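Long-range contacts in uncharacterized protein (Pyrococcus abyssi, PDB 5IFF), which acts as a restriction DNA glycosylase, binding double-stranded DNA as a tetramer and probably excising adenine bases from its recognition sequence: residues Glu125-Lys133 with Ile141-Gln149; Ile84-Leu93 with Val188-Lys196. The protein carries 2 engineered substitutions. All blocks are in the same frame, centred on the assembly; numbering follows the deposited sequence.

Contact 1 of 2, residues Glu125-Lys133 with Ile141-Gln149; sequences EDVYPVAKK and IGIVLKHKQ. With nucleotides of chain C.
Between Pro129 and Leu145 the two strands take in a water where a direct backbone bond might be expected. The water donates to Pro129 O at 2.8 Å and accepts from Leu145 N at 2.7 Å. The motif is an antiparallel beta hairpin of strands 121-134 and 140-147. Nearer the turn the pairing is regular. Ala131 and Ile143 form a hydrogen-bonded pair, as do Lys133 and Ile141, with the non-hydrogen-bonded pair Lys132-Gly142 between them. Ile141 N donates to Lys133 O with an N-H...O angle of 169°, and the donor lies nearly along the C=O axis. Within the Ala131-Ile143 pair, Ile143 CD1 also reaches Ala131 CB. The same isoleucine packs on Val158, which contacts adenine in another structure of this protein.

Beside the water, Leu145 CD1 meets the proline ring at Pro129 CG, 3.5 Å away, and the two side chains cross at about a right angle. Helix 104-107 covers this pair through Leu104. Val130 and Val144 lie side by side and point the same way. Val144 CG1, placed beside its backbone N (chi1 -65°), touches both methyls of Val130.

Along its other edge, from Asp126 to Lys132, strand 121-134 pairs antiparallel with a strand of the second subunit. Beyond the water the hairpin strands diverge. Strand 140-147 leads toward the DNA, where Gln149, poorly ordered, has NE2 3.3 Å from C5' of DC10 of chain C. Where the strands move apart, Tyr128 OH approaches the His147 ring obliquely, 3.9 Å from CE1.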
loop_
_atom_site.group_PDB
_atom_site.type_symbol
_atom_site.label_atom_id
_atom_site.label_comp_id
_atom_site.label_asym_id
_atom_site.label_seq_id
_atom_site.Cartn_x
_atom_site.Cartn_y
_atom_site.Cartn_z
ATOM N N GLU A 125 -27.363 11.448 -13.562
ATOM C CA GLU A 125 -27.349 10.316 -12.646
ATOM C C GLU A 125 -26.598 9.151 -13.293
ATOM O O GLU A 125 -26.916 8.774 -14.415
ATOM C CB GLU A 125 -28.784 9.926 -12.269
ATOM C CG GLU A 125 -29.401 10.793 -11.178
ATOM C CD GLU A 125 -30.900 10.501 -10.897
ATOM O OE1 GLU A 125 -31.596 9.916 -11.757
ATOM O OE2 GLU A 125 -31.380 10.871 -9.802
ATOM N N ASP A 126 -25.572 8.620 -12.621
ATOM C CA ASP A 126 -24.908 7.396 -13.078
ATOM C C ASP A 126 -25.608 6.183 -12.450
ATOM O O ASP A 126 -25.841 6.165 -11.239
ATOM C CB ASP A 126 -23.422 7.403 -12.725
ATOM C CG ASP A 126 -22.616 8.312 -13.638
ATOM O OD1 ASP A 126 -23.029 8.481 -14.808
ATOM O OD2 ASP A 126 -21.571 8.838 -13.194
ATOM N N VAL A 127 -25.923 5.171 -13.264
ATOM C CA VAL A 127 -26.854 4.132 -12.832
ATOM C C VAL A 127 -26.184 2.758 -12.967
ATOM O O VAL A 127 -25.832 2.352 -14.075
ATOM C CB VAL A 127 -28.186 4.154 -13.649
ATOM C CG1 VAL A 127 -29.229 3.272 -12.996
ATOM C CG2 VAL A 127 -28.730 5.589 -13.799
ATOM N N TYR A 128 -25.973 2.102 -11.829
ATOM C CA TYR A 128 -25.282 0.810 -11.746
ATOM C C TYR A 128 -26.272 -0.330 -11.494
ATOM O O TYR A 128 -27.065 -0.261 -10.553
ATOM C CB TYR A 128 -24.267 0.807 -10.613
ATOM C CG TYR A 128 -23.073 1.696 -10.794
ATOM C CD1 TYR A 128 -23.191 3.089 -10.715
ATOM C CD2 TYR A 128 -21.815 1.151 -11.013
ATOM C CE1 TYR A 128 -22.085 3.904 -10.880
ATOM C CE2 TYR A 128 -20.706 1.961 -11.171
ATOM C CZ TYR A 128 -20.851 3.337 -11.098
ATOM O OH TYR A 128 -19.745 4.132 -11.251
ATOM N N PRO A 129 -26.208 -1.399 -12.307
ATOM C CA PRO A 129 -27.150 -2.505 -12.104
ATOM C C PRO A 129 -26.694 -3.394 -10.941
ATOM O O PRO A 129 -25.491 -3.662 -10.792
ATOM C CB PRO A 129 -27.092 -3.259 -13.442
ATOM C CG PRO A 129 -25.631 -3.147 -13.808
ATOM C CD PRO A 129 -25.198 -1.732 -13.323
ATOM N N VAL A 130 -27.644 -3.831 -10.120
ATOM C CA VAL A 130 -27.383 -4.748 -9.030
ATOM C C VAL A 130 -28.316 -5.960 -9.124
ATOM O O VAL A 130 -29.520 -5.799 -9.295
ATOM C CB VAL A 130 -27.580 -4.034 -7.691
ATOM C CG1 VAL A 130 -27.434 -4.976 -6.516
ATOM C CG2 VAL A 130 -26.576 -2.861 -7.568
ATOM N N ALA A 131 -27.762 -7.168 -9.051
ATOM C CA ALA A 131 -28.621 -8.365 -9.005
ATOM C C ALA A 131 -28.665 -8.831 -7.568
ATOM O O ALA A 131 -27.627 -8.897 -6.906
ATOM C CB ALA A 131 -28.079 -9.493 -9.925
ATOM N N LYS A 132 -29.838 -9.202 -7.069
ATOM C CA LYS A 132 -29.891 -9.578 -5.660
ATOM C C LYS A 132 -30.953 -10.678 -5.416
ATOM O O LYS A 132 -32.017 -10.649 -6.013
ATOM C CB LYS A 132 -30.167 -8.317 -4.810
ATOM C CG LYS A 132 -30.228 -8.521 -3.311
ATOM C CD LYS A 132 -30.644 -7.204 -2.576
ATOM C CE LYS A 132 -31.380 -7.512 -1.278
ATOM N NZ LYS A 132 -31.561 -6.374 -0.306
ATOM N N LYS A 133 -30.652 -11.632 -4.550
ATOM C CA LYS A 133 -31.636 -12.683 -4.215
ATOM C C LYS A 133 -31.621 -12.886 -2.717
ATOM O O LYS A 133 -30.544 -12.844 -2.099
ATOM C CB LYS A 133 -31.282 -14.012 -4.940
ATOM C CG LYS A 133 -32.354 -15.111 -4.784
ATOM C CD LYS A 133 -31.917 -16.389 -5.533
ATOM C CE LYS A 133 -32.008 -16.233 -7.048
ATOM N NZ LYS A 133 -32.157 -17.571 -7.740
ATOM N N ILE A 141 -27.809 -12.724 -1.512
ATOM C CA ILE A 141 -26.711 -12.937 -2.475
ATOM C C ILE A 141 -26.804 -11.799 -3.447
ATOM O O ILE A 141 -27.863 -11.620 -4.050
ATOM C CB ILE A 141 -26.828 -14.251 -3.231
ATOM C CG1 ILE A 141 -26.687 -15.429 -2.275
ATOM C CG2 ILE A 141 -25.747 -14.323 -4.418
ATOM C CD1 ILE A 141 -28.074 -16.058 -1.889
ATOM N N GLY A 142 -25.740 -10.995 -3.555
ATOM C CA GLY A 142 -25.771 -9.824 -4.412
ATOM C C GLY A 142 -24.661 -9.843 -5.494
ATOM O O GLY A 142 -23.583 -10.381 -5.264
ATOM N N ILE A 143 -24.912 -9.200 -6.639
ATOM C CA ILE A 143 -23.875 -9.046 -7.661
ATOM C C ILE A 143 -23.823 -7.587 -8.075
ATOM O O ILE A 143 -24.841 -6.972 -8.375
ATOM C CB ILE A 143 -24.124 -9.927 -8.896
ATOM C CG1 ILE A 143 -24.632 -11.314 -8.451
ATOM C CG2 ILE A 143 -22.829 -10.035 -9.786
ATOM C CD1 ILE A 143 -25.435 -12.047 -9.505
ATOM N N VAL A 144 -22.649 -6.999 -8.005
ATOM C CA VAL A 144 -22.558 -5.569 -8.324
ATOM C C VAL A 144 -21.428 -5.392 -9.336
ATOM O O VAL A 144 -20.658 -6.335 -9.579
ATOM C CB VAL A 144 -22.272 -4.737 -7.082
ATOM C CG1 VAL A 144 -23.449 -4.835 -6.099
ATOM C CG2 VAL A 144 -21.007 -5.262 -6.425
ATOM N N LEU A 145 -21.355 -4.209 -9.921
ATOM C CA LEU A 145 -20.323 -3.896 -10.901
ATOM C C LEU A 145 -19.378 -2.842 -10.352
ATOM O O LEU A 145 -19.784 -1.981 -9.550
ATOM C CB LEU A 145 -20.930 -3.394 -12.207
ATOM C CG LEU A 145 -21.834 -4.394 -12.936
ATOM C CD1 LEU A 145 -22.199 -3.765 -14.290
ATOM C CD2 LEU A 145 -21.212 -5.789 -13.096
ATOM N N LYS A 146 -18.123 -2.931 -10.791
ATOM C CA LYS A 146 -17.101 -1.908 -10.539
ATOM C C LYS A 146 -16.357 -1.621 -11.849
ATOM O O LYS A 146 -16.183 -2.513 -12.678
ATOM C CB LYS A 146 -16.129 -2.364 -9.443
ATOM C CG LYS A 146 -15.208 -1.258 -8.924
ATOM C CD LYS A 146 -15.120 -1.294 -7.380
ATOM C CE LYS A 146 -14.569 0.006 -6.804
ATOM N NZ LYS A 146 -14.657 -0.005 -5.319
ATOM N N HIS A 147 -15.949 -0.372 -12.065
ATOM C CA HIS A 147 -15.135 -0.093 -13.241
ATOM C C HIS A 147 -13.832 -0.842 -13.096
ATOM O O HIS A 147 -13.337 -1.005 -11.977
ATOM C CB HIS A 147 -14.893 1.402 -13.418
ATOM C CG HIS A 147 -15.987 2.085 -14.168
ATOM N ND1 HIS A 147 -16.801 3.045 -13.600
ATOM C CD2 HIS A 147 -16.423 1.929 -15.441
ATOM C CE1 HIS A 147 -17.678 3.461 -14.495
ATOM N NE2 HIS A 147 -17.470 2.797 -15.622
ATOM N N LYS A 148 -13.302 -1.343 -14.209
ATOM C CA LYS A 148 -12.034 -2.049 -14.130
ATOM C C LYS A 148 -10.939 -1.030 -13.848
ATOM O O LYS A 148 -11.032 0.115 -14.277
ATOM C CB LYS A 148 -11.743 -2.825 -15.401
ATOM C CG LYS A 148 -12.679 -3.969 -15.664
ATOM C CD LYS A 148 -12.292 -4.655 -16.952
ATOM C CE LYS A 148 -11.070 -5.533 -16.764
ATOM N NZ LYS A 148 -11.340 -6.720 -15.893
ATOM N N GLN A 149 -9.926 -1.457 -13.105
ATOM C CA GLN A 149 -8.900 -0.570 -12.581
ATOM C C GLN A 149 -8.142 0.155 -13.686
ATOM O O GLN A 149 -7.878 1.353 -13.577
ATOM C CB GLN A 149 -7.926 -1.362 -11.704
ATOM C CG GLN A 149 -6.917 -0.508 -10.948
ATOM C CD GLN A 149 -6.063 -1.330 -10.001
ATOM O OE1 GLN A 149 -6.353 -2.499 -9.741
ATOM N NE2 GLN A 149 -5.001 -0.723 -9.486
ATOM P P DC C 10 -7.106 2.944 -7.291
ATOM O OP1 DC C 10 -8.057 2.554 -8.351
ATOM O OP2 DC C 10 -7.320 4.101 -6.388
ATOM O "O5'" DC C 10 -6.845 1.712 -6.309
ATOM C "C5'" DC C 10 -6.636 0.422 -6.839
ATOM C "C4'" DC C 10 -6.225 -0.510 -5.739
ATOM O "O4'" DC C 10 -4.897 -0.195 -5.319
ATOM C "C3'" DC C 10 -7.096 -0.430 -4.482
ATOM O "O3'" DC C 10 -7.933 -1.571 -4.482
ATOM C "C2'" DC C 10 -6.090 -0.447 -3.312
ATOM C "C1'" DC C 10 -4.744 -0.692 -4.012
ATOM N N1 DC C 10 -3.595 0.022 -3.406
ATOM C C2 DC C 10 -2.527 -0.703 -2.863
ATOM O O2 DC C 10 -2.600 -1.940 -2.813
ATOM N N3 DC C 10 -1.465 -0.019 -2.346
ATOM C C4 DC C 10 -1.432 1.316 -2.404
ATOM N N4 DC C 10 -0.390 1.941 -1.859
ATOM C C5 DC C 10 -2.511 2.071 -2.960
ATOM C C6 DC C 10 -3.545 1.393 -3.471
HETATM O O HOH W 1 -23.295 -2.304 -9.699
#

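Contact 2 of 2, residues Ile84-Leu93 with Val188-Lys196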
loop_
_atom_site.group_PDB
_atom_site.type_symbol
_atom_site.label_atom_id
_atom_site.label_comp_id
_atom_site.label_asym_id
_atom_site.label_seq_id
_atom_site.Cartn_x
_atom_site.Cartn_y
_atom_site.Cartn_z
ATOM N N ILE A 84 -23.459 -33.707 0.541
ATOM C CA ILE A 84 -24.320 -32.576 0.827
ATOM C C ILE A 84 -24.826 -31.979 -0.487
ATOM O O ILE A 84 -26.023 -31.725 -0.655
ATOM C CB ILE A 84 -23.571 -31.528 1.679
ATOM C CG1 ILE A 84 -23.351 -32.098 3.104
ATOM C CG2 ILE A 84 -24.379 -30.229 1.802
ATOM C CD1 ILE A 84 -22.301 -31.248 3.941
ATOM N N LEU A 85 -23.918 -31.780 -1.421
ATOM C CA LEU A 85 -24.287 -31.297 -2.730
ATOM C C LEU A 85 -24.199 -32.527 -3.671
ATOM O O LEU A 85 -23.126 -33.121 -3.854
ATOM C CB LEU A 85 -23.387 -30.160 -3.116
ATOM C CG LEU A 85 -23.778 -29.178 -4.225
ATOM C CD1 LEU A 85 -23.789 -29.895 -5.523
ATOM C CD2 LEU A 85 -25.089 -28.454 -4.052
ATOM N N THR A 86 -25.344 -32.956 -4.173
ATOM C CA THR A 86 -25.447 -34.255 -4.815
ATOM C C THR A 86 -25.040 -34.152 -6.282
ATOM O O THR A 86 -24.890 -33.046 -6.813
ATOM C CB THR A 86 -26.883 -34.824 -4.782
ATOM O OG1 THR A 86 -27.737 -33.903 -5.459
ATOM C CG2 THR A 86 -27.383 -35.031 -3.341
ATOM N N TYR A 87 -24.887 -35.300 -6.923
ATOM C CA TYR A 87 -24.605 -35.261 -8.362
ATOM C C TYR A 87 -25.736 -34.563 -9.058
ATOM O O TYR A 87 -25.509 -33.729 -9.915
ATOM C CB TYR A 87 -24.459 -36.687 -8.946
ATOM C CG TYR A 87 -23.149 -37.286 -8.588
ATOM C CD1 TYR A 87 -22.016 -37.053 -9.376
ATOM C CD2 TYR A 87 -23.019 -38.067 -7.444
ATOM C CE1 TYR A 87 -20.785 -37.599 -9.045
ATOM C CE2 TYR A 87 -21.796 -38.619 -7.104
ATOM C CZ TYR A 87 -20.682 -38.378 -7.906
ATOM O OH TYR A 87 -19.465 -38.936 -7.568
ATOM N N ASN A 88 -26.969 -34.905 -8.638
ATOM C CA ASN A 88 -28.118 -34.316 -9.275
ATOM C C ASN A 88 -28.113 -32.780 -9.110
ATOM O O ASN A 88 -28.516 -32.062 -10.021
ATOM C CB ASN A 88 -29.396 -34.895 -8.721
ATOM C CG ASN A 88 -30.615 -34.383 -9.443
ATOM O OD1 ASN A 88 -30.941 -34.841 -10.515
ATOM N ND2 ASN A 88 -31.307 -33.456 -8.845
ATOM N N ASP A 89 -27.714 -32.311 -7.920
ATOM C CA ASP A 89 -27.597 -30.876 -7.692
ATOM C C ASP A 89 -26.646 -30.271 -8.747
ATOM O O ASP A 89 -26.896 -29.177 -9.302
ATOM C CB ASP A 89 -27.046 -30.575 -6.300
ATOM C CG ASP A 89 -28.059 -30.835 -5.179
ATOM O OD1 ASP A 89 -29.283 -30.852 -5.407
ATOM O OD2 ASP A 89 -27.596 -31.025 -4.039
ATOM N N ILE A 90 -25.514 -30.961 -8.980
ATOM C CA ILE A 90 -24.491 -30.415 -9.889
ATOM C C ILE A 90 -25.031 -30.434 -11.325
ATOM O O ILE A 90 -24.858 -29.452 -12.072
ATOM C CB ILE A 90 -23.140 -31.185 -9.779
ATOM C CG1 ILE A 90 -22.483 -30.834 -8.438
ATOM C CG2 ILE A 90 -22.125 -30.714 -10.825
ATOM C CD1 ILE A 90 -21.350 -31.788 -8.094
ATOM N N TYR A 91 -25.722 -31.516 -11.700
ATOM C CA TYR A 91 -26.284 -31.575 -13.060
ATOM C C TYR A 91 -27.283 -30.447 -13.308
ATOM O O TYR A 91 -27.371 -29.906 -14.421
ATOM C CB TYR A 91 -26.988 -32.911 -13.327
ATOM C CG TYR A 91 -26.145 -34.129 -13.117
ATOM C CD1 TYR A 91 -24.747 -34.098 -13.293
ATOM C CD2 TYR A 91 -26.751 -35.334 -12.742
ATOM C CE1 TYR A 91 -23.988 -35.305 -13.099
ATOM C CE2 TYR A 91 -26.032 -36.476 -12.549
ATOM C CZ TYR A 91 -24.651 -36.453 -12.715
ATOM O OH TYR A 91 -23.996 -37.644 -12.475
ATOM N N GLU A 92 -28.097 -30.144 -12.279
ATOM C CA GLU A 92 -29.045 -29.025 -12.368
ATOM C C GLU A 92 -28.328 -27.669 -12.528
ATOM O O GLU A 92 -28.765 -26.795 -13.245
ATOM C CB GLU A 92 -29.935 -28.968 -11.115
ATOM C CG GLU A 92 -30.977 -30.081 -11.040
ATOM C CD GLU A 92 -32.037 -29.978 -12.128
ATOM O OE1 GLU A 92 -32.722 -28.937 -12.211
ATOM O OE2 GLU A 92 -32.183 -30.944 -12.904
ATOM N N LEU A 93 -27.225 -27.504 -11.853
ATOM C CA LEU A 93 -26.484 -26.267 -12.021
ATOM C C LEU A 93 -25.836 -26.181 -13.422
ATOM O O LEU A 93 -25.779 -25.103 -14.024
ATOM C CB LEU A 93 -25.420 -26.146 -10.946
ATOM C CG LEU A 93 -25.997 -25.819 -9.576
ATOM C CD1 LEU A 93 -24.991 -26.170 -8.496
ATOM C CD2 LEU A 93 -26.367 -24.344 -9.589
ATOM N N VAL A 188 -27.025 -25.781 1.958
ATOM C CA VAL A 188 -26.847 -26.136 0.540
ATOM C C VAL A 188 -27.424 -25.138 -0.451
ATOM O O VAL A 188 -26.820 -24.919 -1.474
ATOM C CB VAL A 188 -27.485 -27.489 0.147
ATOM C CG1 VAL A 188 -26.889 -27.940 -1.137
ATOM C CG2 VAL A 188 -27.197 -28.516 1.135
ATOM N N ASP A 189 -28.593 -24.547 -0.179
ATOM C CA ASP A 189 -29.168 -23.638 -1.163
ATOM C C ASP A 189 -28.305 -22.370 -1.349
ATOM O O ASP A 189 -28.343 -21.744 -2.403
ATOM C CB ASP A 189 -30.612 -23.255 -0.809
ATOM C CG ASP A 189 -30.736 -22.605 0.548
ATOM O OD1 ASP A 189 -29.738 -22.577 1.286
ATOM O OD2 ASP A 189 -31.843 -22.142 0.893
ATOM N N LEU A 190 -27.543 -22.004 -0.330
ATOM C CA LEU A 190 -26.678 -20.847 -0.437
ATOM C C LEU A 190 -25.530 -21.169 -1.421
ATOM O O LEU A 190 -25.070 -20.329 -2.138
ATOM C CB LEU A 190 -26.059 -20.476 0.886
ATOM C CG LEU A 190 -25.077 -19.308 0.827
ATOM C CD1 LEU A 190 -25.753 -18.055 0.291
ATOM C CD2 LEU A 190 -24.411 -19.029 2.229
ATOM N N MET A 191 -25.000 -22.369 -1.330
ATOM C CA MET A 191 -23.918 -22.763 -2.229
ATOM C C MET A 191 -24.458 -22.813 -3.643
ATOM O O MET A 191 -23.768 -22.367 -4.577
ATOM C CB MET A 191 -23.340 -24.140 -1.841
ATOM C CG MET A 191 -22.439 -24.096 -0.553
ATOM S SD MET A 191 -21.765 -25.735 -0.101
ATOM C CE MET A 191 -23.118 -26.352 0.973
ATOM N N LYS A 192 -25.663 -23.351 -3.798
ATOM C CA LYS A 192 -26.270 -23.352 -5.122
ATOM C C LYS A 192 -26.442 -21.940 -5.686
ATOM O O LYS A 192 -26.097 -21.670 -6.834
ATOM C CB LYS A 192 -27.608 -24.026 -5.089
ATOM C CG LYS A 192 -27.508 -25.526 -4.742
ATOM C CD LYS A 192 -28.961 -26.090 -4.704
ATOM C CE LYS A 192 -29.043 -27.568 -4.337
ATOM N NZ LYS A 192 -30.491 -27.992 -4.018
ATOM N N GLU A 193 -27.000 -21.050 -4.873
ATOM C CA GLU A 193 -27.262 -19.699 -5.373
ATOM C C GLU A 193 -26.026 -18.874 -5.588
ATOM O O GLU A 193 -26.070 -17.979 -6.431
ATOM C CB GLU A 193 -28.237 -18.955 -4.432
ATOM C CG GLU A 193 -29.657 -19.586 -4.372
ATOM C CD GLU A 193 -30.372 -19.606 -5.726
ATOM O OE1 GLU A 193 -30.057 -18.780 -6.608
ATOM O OE2 GLU A 193 -31.275 -20.434 -5.924
ATOM N N LEU A 194 -24.950 -19.112 -4.822
ATOM C CA LEU A 194 -23.711 -18.414 -5.032
ATOM C C LEU A 194 -23.074 -18.879 -6.379
ATOM O O LEU A 194 -22.522 -18.059 -7.126
ATOM C CB LEU A 194 -22.721 -18.634 -3.868
ATOM C CG LEU A 194 -23.034 -17.758 -2.620
ATOM C CD1 LEU A 194 -22.159 -18.269 -1.430
ATOM C CD2 LEU A 194 -22.736 -16.264 -2.992
ATOM N N LEU A 195 -23.239 -20.179 -6.714
ATOM C CA LEU A 195 -22.746 -20.697 -8.004
ATOM C C LEU A 195 -23.560 -20.074 -9.095
ATOM O O LEU A 195 -23.002 -19.610 -10.067
ATOM C CB LEU A 195 -22.855 -22.243 -8.070
ATOM C CG LEU A 195 -21.825 -22.912 -7.140
ATOM C CD1 LEU A 195 -22.273 -24.406 -6.932
ATOM C CD2 LEU A 195 -20.358 -22.851 -7.675
ATOM N N LYS A 196 -24.875 -20.002 -8.902
ATOM C CA LYS A 196 -25.734 -19.363 -9.910
ATOM C C LYS A 196 -25.419 -17.887 -10.069
ATOM O O LYS A 196 -25.477 -17.355 -11.202
ATOM C CB LYS A 196 -27.185 -19.530 -9.564
ATOM C CG LYS A 196 -27.647 -21.009 -9.760
ATOM C CD LYS A 196 -29.051 -21.241 -9.177
ATOM C CE LYS A 196 -30.080 -20.551 -10.011
ATOM N NZ LYS A 196 -31.415 -21.192 -9.793
#
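Lys192 reaches from its helix across to Asp89, and its chain passes Leu85 on the way. Its CB sets off at an angle to the facing segment, with CG beside the backbone N (chi1 -65°). CG lies 3.9 Å from Leu85 CD2. The rest of the chain is extended, which carries CE to the Asp89 carboxylate, 3.5 Å from CG of that residue. NZ ends 3.4 Å from Asp89 OD1 in a salt bridge whose hydrogen bond is weak. The two side chains meet at about a right angle.

Asp89 has a second task. Its OD2 accepts from Thr86 N, which lies above the carboxylate plane, while Thr86 OG1 accepts from Asp89 N. This is a capping box at the start of helix 87-99, and it fixes the carboxylate that Lys192 meets. The axes of helix segments 87-93 and 188-196 run at 25° to each other and come within 11.2 Å.

Apolar side chains make most of the remaining contacts. Val188 packs tightly on the loop before helix 87-99: its CG2 is 3.4 Å from Ile84 CG2, and its CG1 is 3.5 Å from Leu85 CD2. Met191 CE also touches Ile84 CG2. At the other end Leu93 divides its branches. CD1 meets Leu195 CD1, and CD2 rests on Lys196 CG at 3.6 Å. Leu213 of helix 203-216 also packs on Leu93.

Contact 1 lies in the beta sheet and contact 2 in the helices beside it. Both are partly buried, and both reach the second subunit. Helix 188-201 connects them. Its Leu190 and Leu194 pack on Ile141 of the hairpin, while another side of the helix faces 84-93. Lys133 and Glu193 add a salt bridge between the contacts, with NZ 2.7 Å from OE1. Contact 1 adds apolar packing to its backbone bonds and water. Contact 2 has no backbone bonds across it and relies on apolar side chains and one weak charged pair. Contact 1 extends to the DNA at Gln149, whereas contact 2 stays about 17 Å from it at the nearest atom.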